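Local structure of dipeptide transport protein DPPA (Bacillus subtilis, 1HI9) at residues Y258-M261 and L262-E266; V82-S86 and M87-L91; A224-G227 and Q228-A232. The protein cleaves N-terminal residues from peptides containing D-amino acids, using two zinc ions per subunit, inside the central chamber of a homodecamer. All blocks are in the same frame, centred on the assembly; numbering follows the deposited sequence.

Interaction 1 of 3, residues Y258-M261 and L262-E266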
ATOM      1  N   TYR A 258       9.689 -40.642   2.365  1.00 34.80           N
ATOM      2  CA  TYR A 258      10.133 -39.307   2.010  1.00 35.82           C
ATOM      3  C   TYR A 258       8.963 -38.481   1.508  1.00 35.57           C
ATOM      4  O   TYR A 258       8.736 -37.356   1.962  1.00 35.80           O
ATOM      5  CB  TYR A 258      11.230 -39.363   0.941  1.00 37.15           C
ATOM      6  CG  TYR A 258      11.971 -38.052   0.788  1.00 37.81           C
ATOM      7  CD1 TYR A 258      12.948 -37.670   1.699  1.00 38.78           C
ATOM      8  CD2 TYR A 258      11.662 -37.177  -0.245  1.00 39.88           C
ATOM      9  CE1 TYR A 258      13.602 -36.443   1.590  1.00 39.65           C
ATOM     10  CE2 TYR A 258      12.307 -35.950  -0.366  1.00 41.98           C
ATOM     11  CZ  TYR A 258      13.276 -35.591   0.557  1.00 41.14           C
ATOM     12  OH  TYR A 258      13.910 -34.377   0.441  1.00 42.51           O
ATOM     13  N   GLN A 259       8.209 -39.042   0.574  1.00 35.80           N
ATOM     14  CA  GLN A 259       7.054 -38.330   0.040  1.00 37.02           C
ATOM     15  C   GLN A 259       5.984 -38.073   1.096  1.00 35.90           C
ATOM     16  O   GLN A 259       5.296 -37.056   1.048  1.00 34.80           O
ATOM     17  CB  GLN A 259       6.479 -39.080  -1.153  1.00 38.20           C
ATOM     18  CG  GLN A 259       7.368 -38.941  -2.376  1.00 41.70           C
ATOM     19  CD  GLN A 259       6.684 -39.389  -3.653  1.00 42.79           C
ATOM     20  OE1 GLN A 259       7.069 -38.981  -4.753  1.00 45.24           O
ATOM     21  NE2 GLN A 259       5.669 -40.235  -3.516  1.00 42.53           N
ATOM     22  N   ALA A 260       5.856 -38.983   2.054  1.00 35.76           N
ATOM     23  CA  ALA A 260       4.886 -38.788   3.113  1.00 35.50           C
ATOM     24  C   ALA A 260       5.329 -37.551   3.892  1.00 35.51           C
ATOM     25  O   ALA A 260       4.500 -36.765   4.347  1.00 35.63           O
ATOM     26  CB  ALA A 260       4.840 -40.007   4.021  1.00 36.72           C
ATOM     27  N   MET A 261       6.643 -37.377   4.037  1.00 34.01           N
ATOM     28  CA  MET A 261       7.182 -36.223   4.750  1.00 32.73           C
ATOM     29  C   MET A 261       6.806 -34.950   4.003  1.00 31.74           C
ATOM     30  O   MET A 261       6.359 -33.980   4.607  1.00 32.65           O
ATOM     31  CB  MET A 261       8.708 -36.346   4.877  1.00 33.36           C
ATOM     32  CG  MET A 261       9.407 -35.149   5.517  1.00 33.71           C
ATOM     33  SD  MET A 261       9.754 -33.830   4.326  1.00 35.59           S
ATOM     34  CE  MET A 261      10.917 -34.689   3.274  1.00 34.45           C
ATOM     35  N   LEU A 262       6.969 -34.967   2.684  1.00 32.10           N
ATOM     36  CA  LEU A 262       6.644 -33.809   1.858  1.00 31.69           C
ATOM     37  C   LEU A 262       5.198 -33.377   2.024  1.00 32.33           C
ATOM     38  O   LEU A 262       4.911 -32.194   2.223  1.00 35.38           O
ATOM     39  CB  LEU A 262       6.922 -34.122   0.392  1.00 31.66           C
ATOM     40  CG  LEU A 262       8.403 -34.346   0.050  1.00 31.42           C
ATOM     41  CD1 LEU A 262       8.531 -34.735  -1.415  1.00 31.00           C
ATOM     42  CD2 LEU A 262       9.200 -33.071   0.336  1.00 29.97           C
ATOM     43  N   VAL A 263       4.283 -34.333   1.935  1.00 32.49           N
ATOM     44  CA  VAL A 263       2.862 -34.051   2.084  1.00 31.97           C
ATOM     45  C   VAL A 263       2.484 -33.592   3.496  1.00 32.57           C
ATOM     46  O   VAL A 263       1.801 -32.580   3.649  1.00 33.79           O
ATOM     47  CB  VAL A 263       2.022 -35.287   1.710  1.00 30.61           C
ATOM     48  CG1 VAL A 263       0.549 -35.023   1.978  1.00 29.70           C
ATOM     49  CG2 VAL A 263       2.235 -35.608   0.238  1.00 30.83           C
ATOM     50  N   MET A 264       2.916 -34.339   4.513  1.00 32.63           N
ATOM     51  CA  MET A 264       2.624 -33.995   5.902  1.00 32.26           C
ATOM     52  C   MET A 264       3.143 -32.616   6.285  1.00 32.47           C
ATOM     53  O   MET A 264       2.453 -31.873   6.978  1.00 31.60           O
ATOM     54  CB  MET A 264       3.212 -35.042   6.852  1.00 35.23           C
ATOM     55  CG  MET A 264       2.396 -36.336   6.954  1.00 37.03           C
ATOM     56  SD  MET A 264       3.235 -37.616   7.983  1.00 39.37           S
ATOM     57  CE  MET A 264       3.887 -38.576   6.732  1.00 37.25           C
ATOM     58  N   THR A 265       4.352 -32.265   5.854  1.00 31.39           N
ATOM     59  CA  THR A 265       4.875 -30.947   6.183  1.00 30.64           C
ATOM     60  C   THR A 265       4.126 -29.880   5.378  1.00 31.87           C
ATOM     61  O   THR A 265       3.874 -28.776   5.869  1.00 31.10           O
ATOM     62  CB  THR A 265       6.407 -30.848   5.900  1.00 29.98           C
ATOM     63  OG1 THR A 265       6.694 -31.193   4.529  1.00 27.39           O
ATOM     64  CG2 THR A 265       7.162 -31.778   6.823  1.00 29.32           C
ATOM     65  N   GLU A 266       3.769 -30.215   4.140  1.00 32.57           N
ATOM     66  CA  GLU A 266       3.035 -29.280   3.292  1.00 33.12           C
ATOM     67  C   GLU A 266       1.685 -28.946   3.950  1.00 33.29           C
ATOM     68  O   GLU A 266       1.232 -27.801   3.935  1.00 31.48           O
ATOM     69  CB  GLU A 266       2.794 -29.884   1.902  1.00 33.83           C
ATOM     70  CG  GLU A 266       2.214 -28.895   0.911  1.00 34.21           C
ATOM     71  CD  GLU A 266       3.191 -27.777   0.578  1.00 36.11           C
ATOM     72  OE1 GLU A 266       2.741 -26.702   0.153  1.00 35.27           O
ATOM     73  OE2 GLU A 266       4.417 -27.968   0.734  1.00 39.00           O
TER
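The carbonyl oxygen of Met-261 meets two atoms of Thr-265: the amide N donates to it at 2.9 Å, the N-H pointing well at its target (163°), and OG1 lies 2.8 Å away. The hydroxyl is also within reach of the carbonyl of Leu-262, and its one proton may go to either; chi1 of 56°, between backbone N and carbonyl carbon, turns OG1 back to where it reaches both. Threonine thus buries its polar group against its own helix, while its side chain also packs on Val-121 and Phe-124 of strand 121-126. These residues belong to helix 254-268, which lies on the five-stranded antiparallel sheet; Met-261 and Met-264 pack on Leu-219 there. Along another side, Leu-262 CD1 lies obliquely against the Tyr-258 ring, 4.1 Å from CE2, while its CD2 touches the Met-261 CE methyl at 3.8 Å. That methyl, swung round by bends at chi2 and chi3, sits 3.6 Å above one ring face, near the rim, where a flexible thioether fits well. With an alanine in place of Leu-262, the ring and the methyl would probably lose the branches that pack on them, leaving the methyl freer to turn. Tyr-258 OH is hydrogen-bonded to Asn-137, and the Tyr-258 side chain lies about 9 Å from a zinc ion.

Interaction 2 of 3, residues V82-S86 and M87-L91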
ATOM      1  N   VAL A  82       8.256 -28.525  -6.607  1.00 41.29           N
ATOM      2  CA  VAL A  82       7.205 -29.497  -6.832  1.00 40.94           C
ATOM      3  C   VAL A  82       7.821 -30.725  -7.517  1.00 41.17           C
ATOM      4  O   VAL A  82       7.210 -31.347  -8.393  1.00 40.94           O
ATOM      5  CB  VAL A  82       6.040 -28.931  -7.702  1.00 41.03           C
ATOM      6  CG1 VAL A  82       4.836 -29.865  -7.620  1.00 41.45           C
ATOM      7  CG2 VAL A  82       5.633 -27.544  -7.223  1.00 38.98           C
ATOM      8  N   LYS A  83       9.051 -31.055  -7.126  1.00 40.09           N
ATOM      9  CA  LYS A  83       9.740 -32.229  -7.660  1.00 39.34           C
ATOM     10  C   LYS A  83       9.385 -33.430  -6.785  1.00 39.13           C
ATOM     11  O   LYS A  83       9.393 -33.339  -5.558  1.00 38.33           O
ATOM     12  CB  LYS A  83      11.257 -32.036  -7.649  1.00 37.57           C
ATOM     13  CG  LYS A  83      11.737 -30.958  -8.585  1.00 37.07           C
ATOM     14  CD  LYS A  83      13.197 -30.614  -8.343  1.00 36.15           C
ATOM     15  CE  LYS A  83      13.406 -30.069  -6.939  1.00 34.79           C
ATOM     16  NZ  LYS A  83      14.669 -29.305  -6.855  1.00 34.22           N
ATOM     17  N   PRO A  84       9.064 -34.570  -7.411  1.00 38.58           N
ATOM     18  CA  PRO A  84       8.700 -35.801  -6.700  1.00 38.38           C
ATOM     19  C   PRO A  84       9.552 -36.085  -5.446  1.00 38.45           C
ATOM     20  O   PRO A  84       9.019 -36.513  -4.415  1.00 37.71           O
ATOM     21  CB  PRO A  84       8.855 -36.869  -7.777  1.00 37.92           C
ATOM     22  CG  PRO A  84       8.423 -36.136  -9.010  1.00 38.88           C
ATOM     23  CD  PRO A  84       9.112 -34.795  -8.866  1.00 37.97           C
ATOM     24  N   PHE A  85      10.861 -35.839  -5.527  1.00 36.64           N
ATOM     25  CA  PHE A  85      11.728 -36.090  -4.382  1.00 36.28           C
ATOM     26  C   PHE A  85      12.489 -34.887  -3.822  1.00 36.32           C
ATOM     27  O   PHE A  85      13.562 -35.029  -3.249  1.00 34.59           O
ATOM     28  CB  PHE A  85      12.683 -37.264  -4.674  1.00 35.55           C
ATOM     29  CG  PHE A  85      11.973 -38.579  -4.809  1.00 36.60           C
ATOM     30  CD1 PHE A  85      11.518 -39.015  -6.053  1.00 38.23           C
ATOM     31  CD2 PHE A  85      11.656 -39.327  -3.682  1.00 36.59           C
ATOM     32  CE1 PHE A  85      10.748 -40.172  -6.168  1.00 38.19           C
ATOM     33  CE2 PHE A  85      10.890 -40.481  -3.787  1.00 38.83           C
ATOM     34  CZ  PHE A  85      10.432 -40.905  -5.030  1.00 38.41           C
ATOM     35  N   SER A  86      11.902 -33.709  -4.005  1.00 37.75           N
ATOM     36  CA  SER A  86      12.419 -32.458  -3.469  1.00 36.75           C
ATOM     37  C   SER A  86      13.937 -32.304  -3.468  1.00 36.90           C
ATOM     38  O   SER A  86      14.552 -32.211  -4.533  1.00 37.54           O
ATOM     39  CB  SER A  86      11.868 -32.273  -2.042  1.00 36.82           C
ATOM     40  OG  SER A  86      12.167 -30.995  -1.498  1.00 38.92           O
ATOM     41  N   MET A  87      14.527 -32.265  -2.272  1.00 33.90           N
ATOM     42  CA  MET A  87      15.966 -32.104  -2.109  1.00 34.24           C
ATOM     43  C   MET A  87      16.848 -33.198  -2.723  1.00 34.36           C
ATOM     44  O   MET A  87      18.034 -32.969  -2.959  1.00 32.62           O
ATOM     45  CB  MET A  87      16.301 -31.948  -0.625  1.00 34.30           C
ATOM     46  CG  MET A  87      15.610 -30.770   0.022  1.00 33.72           C
ATOM     47  SD  MET A  87      16.139 -30.455   1.722  1.00 34.49           S
ATOM     48  CE  MET A  87      17.678 -29.620   1.455  1.00 32.07           C
ATOM     49  N   VAL A  88      16.291 -34.380  -2.975  1.00 34.52           N
ATOM     50  CA  VAL A  88      17.085 -35.448  -3.576  1.00 36.49           C
ATOM     51  C   VAL A  88      16.575 -35.871  -4.956  1.00 37.03           C
ATOM     52  O   VAL A  88      16.842 -36.978  -5.418  1.00 36.62           O
ATOM     53  CB  VAL A  88      17.191 -36.695  -2.638  1.00 36.24           C
ATOM     54  CG1 VAL A  88      18.169 -36.401  -1.511  1.00 34.25           C
ATOM     55  CG2 VAL A  88      15.822 -37.059  -2.064  1.00 36.43           C
ATOM     56  N   GLU A  89      15.844 -34.975  -5.610  1.00 38.09           N
ATOM     57  CA  GLU A  89      15.327 -35.224  -6.945  1.00 38.64           C
ATOM     58  C   GLU A  89      16.484 -35.478  -7.915  1.00 39.60           C
ATOM     59  O   GLU A  89      17.475 -34.742  -7.931  1.00 37.24           O
ATOM     60  CB  GLU A  89      14.525 -34.020  -7.437  1.00 38.82           C
ATOM     61  CG  GLU A  89      14.033 -34.185  -8.855  1.00 39.37           C
ATOM     62  CD  GLU A  89      13.033 -35.323  -8.982  1.00 41.70           C
ATOM     63  OE1 GLU A  89      12.931 -35.905 -10.093  1.00 42.43           O
ATOM     64  OE2 GLU A  89      12.345 -35.631  -7.974  1.00 40.28           O
ATOM     65  N   GLY A  90      16.357 -36.533  -8.713  1.00 41.28           N
ATOM     66  CA  GLY A  90      17.389 -36.854  -9.682  1.00 42.78           C
ATOM     67  C   GLY A  90      18.449 -37.828  -9.203  1.00 43.61           C
ATOM     68  O   GLY A  90      19.297 -38.262  -9.981  1.00 43.79           O
ATOM     69  N   LEU A  91      18.407 -38.180  -7.927  1.00 45.99           N
ATOM     70  CA  LEU A  91      19.384 -39.109  -7.362  1.00 48.15           C
ATOM     71  C   LEU A  91      18.925 -40.568  -7.533  1.00 48.58           C
ATOM     72  O   LEU A  91      17.862 -40.944  -7.044  1.00 49.19           O
ATOM     73  CB  LEU A  91      19.576 -38.798  -5.870  1.00 48.27           C
ATOM     74  CG  LEU A  91      20.901 -39.183  -5.200  1.00 50.71           C
ATOM     75  CD1 LEU A  91      20.836 -38.872  -3.714  1.00 51.16           C
ATOM     76  CD2 LEU A  91      21.193 -40.653  -5.406  1.00 51.55           C
TER
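A loop of consecutive tight turns, following strand 76-80, borders the dizinc site with Met-87 and, away from the metal, brings Phe-85 and Glu-89 together. The Phe-85 amide N donates to Glu-89 OE2 at 2.9 Å, reaching the oxygen almost end-on to its C-O bond. Glu-89 gets there because its chain, extended at chi1 (176°), bends at chi2 (65°) and folds the carboxylate back over the type I turn Lys-83 to Ser-86. OE2 also lies at the edge of the Phe-85 ring, near its plane, 4.0 Å from CD1, where the slightly positive ring hydrogens suit a carboxylate. The methylenes of Lys-83 run obliquely across those of Glu-89, Lys-83 CD 3.7 Å from Glu-89 CG; Lys-83 NZ stays 6.8 Å from Glu-89 OE2, so the pair is apolar packing rather than a salt bridge. In the mixed, mostly parallel sheet to which strand 76-80 belongs, the zinc ligands Asp-8, His-60 and His-104 follow the carboxyl ends of the strands, and this loop leaves strand 76-80 at the same end. Val-88 N bonds to Phe-85 O at 2.8 Å, and Glu-89 N reaches Ser-86 O at 3.2 Å from above the carbonyl plane. Gly-90, with its positive phi, fits the type II turn Val-88 to Leu-91. Met-87 packs on the zinc ligands Asp-8 and Glu-133, its side chain about 4 Å from a zinc ion. Ile-177 of a neighbouring subunit covers Pro-84 and Glu-89.

Interaction 3 of 3, residues A224-G227 and Q228-A232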
ATOM      1  N   ALA A 224       5.577 -28.345  16.068  1.00 34.01           N
ATOM      2  CA  ALA A 224       5.643 -27.350  17.131  1.00 34.74           C
ATOM      3  C   ALA A 224       4.351 -27.248  17.940  1.00 35.43           C
ATOM      4  O   ALA A 224       4.404 -27.132  19.167  1.00 36.15           O
ATOM      5  CB  ALA A 224       6.004 -25.992  16.548  1.00 33.70           C
ATOM      6  N   ASN A 225       3.200 -27.285  17.261  1.00 34.45           N
ATOM      7  CA  ASN A 225       1.905 -27.198  17.951  1.00 33.70           C
ATOM      8  C   ASN A 225       0.944 -28.292  17.497  1.00 33.78           C
ATOM      9  O   ASN A 225       1.182 -28.974  16.503  1.00 35.23           O
ATOM     10  CB  ASN A 225       1.260 -25.808  17.764  1.00 32.40           C
ATOM     11  CG  ASN A 225       0.916 -25.502  16.317  1.00 34.55           C
ATOM     12  OD1 ASN A 225       1.511 -24.614  15.688  1.00 34.00           O
ATOM     13  ND2 ASN A 225      -0.047 -26.235  15.779  1.00 33.13           N
ATOM     14  N   TYR A 226      -0.145 -28.462  18.234  1.00 34.04           N
ATOM     15  CA  TYR A 226      -1.116 -29.496  17.909  1.00 34.58           C
ATOM     16  C   TYR A 226      -1.867 -29.248  16.588  1.00 33.95           C
ATOM     17  O   TYR A 226      -2.275 -30.192  15.897  1.00 33.67           O
ATOM     18  CB  TYR A 226      -2.110 -29.647  19.055  1.00 36.42           C
ATOM     19  CG  TYR A 226      -2.839 -30.968  19.042  1.00 38.67           C
ATOM     20  CD1 TYR A 226      -2.231 -32.136  19.528  1.00 40.72           C
ATOM     21  CD2 TYR A 226      -4.131 -31.059  18.532  1.00 38.66           C
ATOM     22  CE1 TYR A 226      -2.905 -33.364  19.506  1.00 40.49           C
ATOM     23  CE2 TYR A 226      -4.807 -32.274  18.505  1.00 40.47           C
ATOM     24  CZ  TYR A 226      -4.196 -33.414  18.987  1.00 40.03           C
ATOM     25  OH  TYR A 226      -4.883 -34.594  18.927  1.00 42.37           O
ATOM     26  N   GLY A 227      -2.063 -27.981  16.246  1.00 32.24           N
ATOM     27  CA  GLY A 227      -2.722 -27.666  14.994  1.00 31.86           C
ATOM     28  C   GLY A 227      -1.992 -28.256  13.788  1.00 31.80           C
ATOM     29  O   GLY A 227      -2.614 -28.799  12.872  1.00 33.25           O
ATOM     30  N   GLN A 228      -0.669 -28.173  13.778  1.00 31.43           N
ATOM     31  CA  GLN A 228       0.094 -28.699  12.654  1.00 32.90           C
ATOM     32  C   GLN A 228      -0.015 -30.209  12.624  1.00 33.86           C
ATOM     33  O   GLN A 228      -0.011 -30.820  11.553  1.00 34.16           O
ATOM     34  CB  GLN A 228       1.553 -28.270  12.766  1.00 33.72           C
ATOM     35  CG  GLN A 228       1.697 -26.758  12.861  1.00 33.97           C
ATOM     36  CD  GLN A 228       3.025 -26.342  13.462  1.00 35.08           C
ATOM     37  OE1 GLN A 228       3.480 -26.933  14.457  1.00 33.29           O
ATOM     38  NE2 GLN A 228       3.646 -25.311  12.883  1.00 28.35           N
ATOM     39  N   ALA A 229      -0.111 -30.817  13.799  1.00 33.97           N
ATOM     40  CA  ALA A 229      -0.255 -32.261  13.863  1.00 34.87           C
ATOM     41  C   ALA A 229      -1.621 -32.661  13.283  1.00 34.00           C
ATOM     42  O   ALA A 229      -1.713 -33.613  12.518  1.00 32.66           O
ATOM     43  CB  ALA A 229      -0.125 -32.745  15.311  1.00 35.17           C
ATOM     44  N   GLU A 230      -2.677 -31.932  13.637  1.00 34.67           N
ATOM     45  CA  GLU A 230      -4.008 -32.247  13.113  1.00 35.69           C
ATOM     46  C   GLU A 230      -4.030 -32.183  11.590  1.00 35.89           C
ATOM     47  O   GLU A 230      -4.617 -33.042  10.945  1.00 36.12           O
ATOM     48  CB  GLU A 230      -5.055 -31.276  13.663  1.00 37.55           C
ATOM     49  CG  GLU A 230      -5.204 -31.313  15.174  1.00 40.38           C
ATOM     50  CD  GLU A 230      -6.183 -30.279  15.703  1.00 44.27           C
ATOM     51  OE1 GLU A 230      -6.067 -29.085  15.305  1.00 43.47           O
ATOM     52  OE2 GLU A 230      -7.059 -30.659  16.531  1.00 44.96           O
ATOM     53  N   TRP A 231      -3.408 -31.154  11.017  1.00 36.82           N
ATOM     54  CA  TRP A 231      -3.360 -31.022   9.565  1.00 37.17           C
ATOM     55  C   TRP A 231      -2.711 -32.258   8.934  1.00 38.29           C
ATOM     56  O   TRP A 231      -3.274 -32.874   8.028  1.00 38.52           O
ATOM     57  CB  TRP A 231      -2.574 -29.770   9.155  1.00 36.11           C
ATOM     58  CG  TRP A 231      -3.423 -28.545   8.855  1.00 35.78           C
ATOM     59  CD1 TRP A 231      -3.554 -27.414   9.626  1.00 32.87           C
ATOM     60  CD2 TRP A 231      -4.212 -28.315   7.676  1.00 33.95           C
ATOM     61  NE1 TRP A 231      -4.366 -26.501   8.993  1.00 31.71           N
ATOM     62  CE2 TRP A 231      -4.780 -27.023   7.801  1.00 33.56           C
ATOM     63  CE3 TRP A 231      -4.487 -29.072   6.534  1.00 34.01           C
ATOM     64  CZ2 TRP A 231      -5.613 -26.475   6.815  1.00 33.62           C
ATOM     65  CZ3 TRP A 231      -5.316 -28.525   5.551  1.00 34.37           C
ATOM     66  CH2 TRP A 231      -5.867 -27.236   5.699  1.00 33.44           C
ATOM     67  N   ALA A 232      -1.525 -32.615   9.412  1.00 38.80           N
ATOM     68  CA  ALA A 232      -0.811 -33.771   8.876  1.00 39.12           C
ATOM     69  C   ALA A 232      -1.604 -35.065   9.088  1.00 40.53           C
ATOM     70  O   ALA A 232      -1.617 -35.954   8.227  1.00 39.80           O
ATOM     71  CB  ALA A 232       0.563 -33.895   9.536  1.00 36.78           C
TER
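Residues 224-227 lead into the short helix 226-232, with Asn-225 at the N-cap, and 228-232 complete it. Two regular i to i+4 bonds define its first turns: Glu-230 N donates to Tyr-226 O at 2.9 Å, and Trp-231 N to Gly-227 O at 3.1 Å. A weak i to i+3 bond, bent to 127°, runs from Gln-228 N to Asn-225 O at the start of the helix. From the third helical position, Gln-228 reaches back so that its OE1 takes the N-H of Asn-225 at 2.8 Å, the half of a capping box supplied by the residue inside the helix. Its chain is extended beyond CG, the length that glutamine needs to span the turn, and the donor stands 34° out of the amide's carbonyl plane. The side-chain amides of Asn-225 and Gln-228 are stacked, their planes 21° apart. A side chain on Gly-227 would probably crowd that of Asn-225, so glycine suits the second helical position. One turn on, Glu-230 crosses the Tyr-226 ring at about a right angle. Glu-230 OE2 lies in the ring plane at the edge, 3.4 Å from Tyr-226 CE2, with carboxylate and ring turned 60° to each other, and Glu-230 CG is 3.5 Å from that carbon. The other carboxylate oxygen, OE1, accepts a hydrogen bond from the backbone N of Arg-179 of a neighbouring subunit, so the helix also contributes to an interface of the decamer. Around this helix, Tyr-226 and Ala-229 rest on Ile-240 of strand 238-240, Gln-228 and Ala-232 on Phe-223 of strand 218-223, and Gln-228, Trp-231 and Ala-232 on the last turns of helix 254-268.

Along the chain, interaction 2 comes first, then interaction 3, then interaction 1, yet in space interaction 1 is the middle member. Its centre is about 12 Å from that of interaction 2 and about 13 Å from that of interaction 3, whereas the other two are about 25 Å apart. Helix 254-268 therefore joins the loop beside the zinc site to the short helix at the margin of the antiparallel sheet: Tyr-258 CE2 lies 3.3 Å from Phe-85 O, and Met-264 O lies 3.8 Å from Ala-232 CB. Between subunits, Trp-231 packs on Val-82 of a neighbouring copy and Glu-266 forms a salt bridge with Arg-270 of a neighbouring copy, so all three border surfaces that build the decamer.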